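PDB 3FDJ: DegV family protein from Eubacterium eligens, which is of unknown function but, as a DegV family member, probably binds a fatty acid or similar lipid between its two domains. Local coordinates for residues 164-168 with 169-173. Numbering follows the deposited sequence.
Sequences NLAQN and GRVSK
Arg-170 N bonds back to Leu-165 O (2.8 Å) and Gly-169 N to Ala-166 O (3.1 Å), the pair of bonds of a Schellman motif that closes helix 163-167. Gly-169, its C-prime residue, turns the chain with a positive phi. The arginine N-H is tilted moderately from the plane of its acceptor carbonyl, whereas the glycine N-H comes from above its own. Val-171 folds back on the last helical turn, and its CG1, set between backbone N and carbonyl carbon (chi1 80°), packs 3.9 Å from Leu-165 CB and 4.0 Å from Ala-166 CB. Leu-165 also touches Arg-170, CD2 to CB at 3.9 Å, the two side chains crossing at about a right angle. Extended from CG to NE, the arginine crosses Asn-168 at a slant, NH2 3.6 Å from Asn-168 CB, with the guanidinium and amide planes 37° apart, while NE is held by the carbonyl of Met-87. With CG beside its own backbone N (chi1 -76°), Asn-168 brings ND2 to Asn-164 O (2.9 Å), which takes Asn-168 N from the opposite face of its plane. A water donates to both Ala-166 O and Val-171 O, just before Ser-172 N-caps helix 173-177 through Val-175 N. The carbonyls of Asn-164, Leu-165 and Ala-166 thus each find a donor, whereas Val-171 N is buried with no partner in the model, probably at some energetic cost.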
ATOM      1  N   ASN A 164     -10.737  -5.511 -11.372  1.00  8.58           N
ATOM      2  CA  ASN A 164      -9.799  -6.500 -10.810  1.00  9.25           C
ATOM      3  C   ASN A 164     -10.074  -6.823  -9.336  1.00  8.73           C
ATOM      4  O   ASN A 164     -10.017  -7.995  -8.912  1.00  9.90           O
ATOM      5  CB  ASN A 164      -8.347  -6.060 -11.061  1.00  9.10           C
ATOM      6  CG  ASN A 164      -8.003  -6.035 -12.538  1.00  9.68           C
ATOM      7  OD1 ASN A 164      -8.620  -6.742 -13.336  1.00 11.93           O
ATOM      8  ND2 ASN A 164      -7.029  -5.216 -12.912  1.00  8.93           N
ATOM      9  N   LEU A 165     -10.385  -5.804  -8.542  1.00  8.88           N
ATOM     10  CA  LEU A 165     -10.866  -6.036  -7.186  1.00  8.99           C
ATOM     11  C   LEU A 165     -12.109  -6.927  -7.176  1.00  9.56           C
ATOM     12  O   LEU A 165     -12.175  -7.906  -6.437  1.00  9.85           O
ATOM     13  CB  LEU A 165     -11.180  -4.716  -6.466  1.00  8.85           C
ATOM     14  CG  LEU A 165      -9.980  -3.894  -6.020  1.00  8.30           C
ATOM     15  CD1 LEU A 165     -10.395  -2.421  -5.863  1.00 10.34           C
ATOM     16  CD2 LEU A 165      -9.331  -4.447  -4.754  1.00  8.36           C
ATOM     17  N   ALA A 166     -13.079  -6.595  -8.021  1.00  9.36           N
ATOM     18  CA  ALA A 166     -14.350  -7.301  -8.051  1.00  9.84           C
ATOM     19  C   ALA A 166     -14.192  -8.738  -8.527  1.00 10.15           C
ATOM     20  O   ALA A 166     -14.766  -9.639  -7.916  1.00  9.77           O
ATOM     21  CB  ALA A 166     -15.392  -6.552  -8.914  1.00  9.00           C
ATOM     22  N   GLN A 167     -13.399  -8.976  -9.577  1.00 10.30           N
ATOM     23  CA  GLN A 167     -13.287 -10.346 -10.088  1.00 10.92           C
ATOM     24  C   GLN A 167     -12.542 -11.229  -9.100  1.00 11.50           C
ATOM     25  O   GLN A 167     -12.692 -12.437  -9.139  1.00 11.34           O
ATOM     26  CB  GLN A 167     -12.628 -10.409 -11.472  1.00 12.01           C
ATOM     27  CG  GLN A 167     -11.129 -10.188 -11.482  1.00 13.22           C
ATOM     28  CD  GLN A 167     -10.491 -10.461 -12.838  1.00 16.76           C
ATOM     29  OE1 GLN A 167     -10.584 -11.579 -13.370  1.00 16.06           O
ATOM     30  NE2 GLN A 167      -9.805  -9.460 -13.384  1.00 15.30           N
ATOM     31  N   ASN A 168     -11.752 -10.619  -8.219  1.00 11.23           N
ATOM     32  CA  ASN A 168     -11.042 -11.358  -7.173  1.00 11.83           C
ATOM     33  C   ASN A 168     -11.749 -11.383  -5.812  1.00 12.49           C
ATOM     34  O   ASN A 168     -11.153 -11.807  -4.806  1.00 12.22           O
ATOM     35  CB  ASN A 168      -9.610 -10.822  -7.048  1.00 11.68           C
ATOM     36  CG  ASN A 168      -8.717 -11.300  -8.179  1.00 12.93           C
ATOM     37  OD1 ASN A 168      -8.314 -12.474  -8.215  1.00 14.64           O
ATOM     38  ND2 ASN A 168      -8.424 -10.420  -9.112  1.00 10.10           N
ATOM     39  N   GLY A 169     -13.010 -10.949  -5.784  1.00 12.51           N
ATOM     40  CA  GLY A 169     -13.830 -10.989  -4.578  1.00 13.49           C
ATOM     41  C   GLY A 169     -13.435  -9.999  -3.504  1.00 14.46           C
ATOM     42  O   GLY A 169     -13.743 -10.207  -2.329  1.00 14.98           O
ATOM     43  N   ARG A 170     -12.754  -8.921  -3.882  1.00 14.25           N
ATOM     44  CA  ARG A 170     -12.265  -7.971  -2.879  1.00 14.58           C
ATOM     45  C   ARG A 170     -13.104  -6.703  -2.720  1.00 14.94           C
ATOM     46  O   ARG A 170     -12.843  -5.890  -1.821  1.00 16.35           O
ATOM     47  CB  ARG A 170     -10.784  -7.674  -3.130  1.00 14.60           C
ATOM     48  CG  ARG A 170      -9.994  -8.901  -2.707  1.00 18.11           C
ATOM     49  CD  ARG A 170      -8.590  -8.938  -3.166  1.00 20.63           C
ATOM     50  NE  ARG A 170      -7.931 -10.011  -2.423  1.00 22.76           N
ATOM     51  CZ  ARG A 170      -7.413 -11.119  -2.943  1.00 23.80           C
ATOM     52  NH1 ARG A 170      -6.867 -12.016  -2.136  1.00 24.63           N
ATOM     53  NH2 ARG A 170      -7.408 -11.333  -4.255  1.00 25.02           N
ATOM     54  N   VAL A 171     -14.109  -6.542  -3.567  1.00 14.52           N
ATOM     55  CA  VAL A 171     -15.091  -5.476  -3.404  1.00 14.65           C
ATOM     56  C   VAL A 171     -16.410  -6.009  -3.929  1.00 14.58           C
ATOM     57  O   VAL A 171     -16.411  -6.877  -4.807  1.00 13.45           O
ATOM     58  CB  VAL A 171     -14.660  -4.186  -4.168  1.00 14.97           C
ATOM     59  CG1 VAL A 171     -14.983  -4.306  -5.675  1.00 13.37           C
ATOM     60  CG2 VAL A 171     -15.309  -2.957  -3.580  1.00 16.81           C
ATOM     61  N   SER A 172     -17.523  -5.532  -3.379  1.00 14.66           N
ATOM     62  CA  SER A 172     -18.847  -5.961  -3.866  1.00 15.45           C
ATOM     63  C   SER A 172     -19.089  -5.511  -5.294  1.00 15.55           C
ATOM     64  O   SER A 172     -18.575  -4.471  -5.722  1.00 15.72           O
ATOM     65  CB  SER A 172     -19.969  -5.415  -2.993  1.00 15.15           C
ATOM     66  OG  SER A 172     -20.044  -3.995  -3.086  1.00 15.46           O
ATOM     67  N   LYS A 173     -19.878  -6.292  -6.022  1.00 16.30           N
ATOM     68  CA  LYS A 173     -20.298  -5.915  -7.370  1.00 16.81           C
ATOM     69  C   LYS A 173     -21.032  -4.571  -7.409  1.00 15.75           C
ATOM     70  O   LYS A 173     -20.773  -3.762  -8.303  1.00 15.86           O
ATOM     71  CB  LYS A 173     -21.158  -7.014  -7.997  1.00 17.96           C
ATOM     72  CG  LYS A 173     -20.326  -8.241  -8.369  1.00 21.79           C
ATOM     73  CD  LYS A 173     -21.086  -9.203  -9.292  1.00 24.85           C
ATOM     74  CE  LYS A 173     -21.971 -10.195  -8.529  1.00 27.56           C
ATOM     75  NZ  LYS A 173     -21.353 -11.554  -8.320  1.00 29.23           N
TER
HETATM   76  O   HOH W   1     -17.072  -9.283  -5.688  1.00 21.37           O